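Local coordinates for chitin-binding type-4 domain-containing protein (Photorhabdus laumondii subsp. laumondii, PDB 6T5Z), which is a copper-dependent lytic polysaccharide monooxygenase of family AA10 that probably cleaves chitin oxidatively, at residues Gln89-Ser94 against Glu127-Ser132. Residues are numbered along the deposited sequence; the frame is centred on the assembly and turned at random.
Sequences QHKTSS and EKMPSS. With CU (copper (II) ion), chain D.
The histidine brace of this AA10 monooxygenase draws its second histidine, His90, from segment 89-94, whose backbone runs roughly antiparallel to the loop 127-132 that links strands 121-126 and 133-139. The CA-CB bond of His90 leads away from that loop, and its NE2 binds copper at 2.0 Å, the amino-terminal His1 completing the brace and two waters also lying on the metal. Its backbone faces the loop instead: Met129 SD lies 3.7 Å from His90 C, and the SD-CE end of Met129 carries on to Lys91 CG, 3.6 Å from CE, the two side chains crossing at about a right angle. Beyond them Pro130 CD sits 3.0 Å from His90 O, and that oxygen accepts a hydrogen bond from Thr92 OG1; this hydroxyl, 3.6 Å from both CG and CD of Pro130, is bonded in addition to Trp154. Gln89 gives NE2 to Pro130 O at 2.8 Å in a nearly straight bond (174°), with the acceptor in the amide plane, while two waters join its OE1 to Ser132 OG. Lys91 folds back through chi3 and chi4 (56° and 75°), which brings NZ to Glu127 O at 2.6 Å; a water that accepts from NZ and donates to Glu127 OE1 links the two charged groups, which do not touch directly. Thr92 N donates to Lys128 O at 3.1 Å. The copper ligand is thus flanked in sequence by two residues hydrogen-bonded to the loop, which ties the backbone carrying His90 to the neighbouring surface, with bridging waters at both ends.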
loop_
_atom_site.group_PDB
_atom_site.type_symbol
_atom_site.label_atom_id
_atom_site.label_comp_id
_atom_site.label_asym_id
_atom_site.label_seq_id
_atom_site.Cartn_x
_atom_site.Cartn_y
_atom_site.Cartn_z
ATOM N N GLN A 89 -7.874 -10.709 12.296
ATOM C CA GLN A 89 -8.969 -9.762 12.142
ATOM C C GLN A 89 -9.009 -8.775 13.303
ATOM O O GLN A 89 -8.830 -9.152 14.465
ATOM C CB GLN A 89 -10.307 -10.501 12.058
ATOM C CG GLN A 89 -10.437 -11.434 10.876
ATOM C CD GLN A 89 -11.398 -12.567 11.158
ATOM O OE1 GLN A 89 -10.995 -13.630 11.624
ATOM N NE2 GLN A 89 -12.673 -12.347 10.889
ATOM N N HIS A 90 -9.232 -7.499 12.975
ATOM C CA HIS A 90 -9.389 -6.438 13.960
ATOM C C HIS A 90 -10.513 -5.522 13.521
ATOM O O HIS A 90 -10.697 -5.290 12.324
ATOM C CB HIS A 90 -8.134 -5.573 14.117
ATOM C CG HIS A 90 -6.873 -6.348 14.316
ATOM N ND1 HIS A 90 -6.665 -7.172 15.400
ATOM C CD2 HIS A 90 -5.738 -6.398 13.579
ATOM C CE1 HIS A 90 -5.458 -7.704 15.317
ATOM N NE2 HIS A 90 -4.876 -7.248 14.223
ATOM N N LYS A 91 -11.237 -4.980 14.501
ATOM C CA LYS A 91 -12.281 -4.008 14.216
ATOM C C LYS A 91 -11.703 -2.854 13.408
ATOM O O LYS A 91 -10.625 -2.337 13.718
ATOM C CB LYS A 91 -12.904 -3.506 15.522
ATOM C CG LYS A 91 -13.733 -4.559 16.266
ATOM C CD LYS A 91 -14.189 -4.043 17.643
ATOM C CE LYS A 91 -14.969 -2.746 17.536
ATOM N NZ LYS A 91 -16.361 -2.951 17.027
ATOM N N THR A 92 -12.438 -2.441 12.377
ATOM C CA THR A 92 -11.885 -1.652 11.284
ATOM C C THR A 92 -12.624 -0.329 11.124
ATOM O O THR A 92 -13.845 -0.318 10.971
ATOM C CB THR A 92 -11.960 -2.460 9.988
ATOM O OG1 THR A 92 -11.134 -3.627 10.118
ATOM C CG2 THR A 92 -11.493 -1.632 8.794
ATOM N N SER A 93 -11.877 0.780 11.131
ATOM C CA SER A 93 -12.461 2.070 10.774
ATOM C C SER A 93 -12.685 2.169 9.270
ATOM O O SER A 93 -13.769 2.559 8.820
ATOM C CB SER A 93 -11.559 3.218 11.231
ATOM O OG SER A 93 -11.531 3.340 12.641
ATOM N N SER A 94 -11.674 1.815 8.474
ATOM C CA SER A 94 -11.773 2.068 7.041
ATOM C C SER A 94 -10.675 1.341 6.284
ATOM O O SER A 94 -9.688 0.886 6.866
ATOM C CB SER A 94 -11.673 3.557 6.733
ATOM O OG SER A 94 -10.375 4.025 7.070
ATOM N N GLU A 127 -16.296 0.399 12.229
ATOM C CA GLU A 127 -15.722 -0.293 13.387
ATOM C C GLU A 127 -16.124 -1.758 13.459
ATOM O O GLU A 127 -15.966 -2.396 14.503
ATOM C CB GLU A 127 -16.068 0.416 14.705
ATOM C CG GLU A 127 -15.696 1.877 14.709
ATOM C CD GLU A 127 -15.762 2.509 16.081
ATOM O OE1 GLU A 127 -16.401 1.928 16.987
ATOM O OE2 GLU A 127 -15.168 3.593 16.247
ATOM N N LYS A 128 -16.634 -2.309 12.363
ATOM C CA LYS A 128 -17.054 -3.696 12.307
ATOM C C LYS A 128 -15.852 -4.620 12.116
ATOM O O LYS A 128 -14.798 -4.221 11.612
ATOM C CB LYS A 128 -18.062 -3.894 11.175
ATOM C CG LYS A 128 -19.411 -3.254 11.454
ATOM C CD LYS A 128 -20.432 -3.517 10.349
ATOM C CE LYS A 128 -20.141 -2.697 9.100
ATOM N NZ LYS A 128 -21.337 -2.653 8.206
ATOM N N MET A 129 -16.031 -5.866 12.539
ATOM C CA MET A 129 -15.001 -6.886 12.390
ATOM C C MET A 129 -15.006 -7.392 10.952
ATOM O O MET A 129 -16.049 -7.858 10.476
ATOM C CB MET A 129 -15.260 -8.033 13.370
ATOM C CG MET A 129 -14.162 -9.098 13.439
ATOM S SD MET A 129 -12.627 -8.465 14.164
ATOM C CE MET A 129 -13.176 -8.135 15.826
ATOM N N PRO A 130 -13.891 -7.316 10.229
ATOM C CA PRO A 130 -13.882 -7.754 8.833
ATOM C C PRO A 130 -13.796 -9.267 8.737
ATOM O O PRO A 130 -13.385 -9.957 9.669
ATOM C CB PRO A 130 -12.612 -7.107 8.272
ATOM C CG PRO A 130 -11.669 -7.124 9.447
ATOM C CD PRO A 130 -12.546 -6.924 10.685
ATOM N N SER A 131 -14.192 -9.777 7.577
ATOM C CA SER A 131 -13.932 -11.172 7.274
ATOM C C SER A 131 -12.428 -11.368 7.048
ATOM O O SER A 131 -11.630 -10.423 7.105
ATOM C CB SER A 131 -14.751 -11.618 6.066
ATOM O OG SER A 131 -14.459 -10.830 4.926
ATOM N N SER A 132 -12.033 -12.609 6.772
ATOM C CA SER A 132 -10.615 -12.927 6.659
ATOM C C SER A 132 -10.028 -12.583 5.293
ATOM O O SER A 132 -8.801 -12.615 5.126
ATOM C CB SER A 132 -10.410 -14.406 6.981
ATOM O OG SER A 132 -10.790 -14.644 8.330
HETATM CU CU CU D . -2.991 -7.548 13.633
HETATM O O HOH W 1 -8.511 -14.228 9.781
HETATM O O HOH W 2 -11.401 -16.277 10.676
HETATM O O HOH W 3 -17.238 -0.451 18.186
HETATM O O HOH W 4 -2.531 -8.649 15.720
HETATM O O HOH W 5 -2.436 -5.842 15.108
#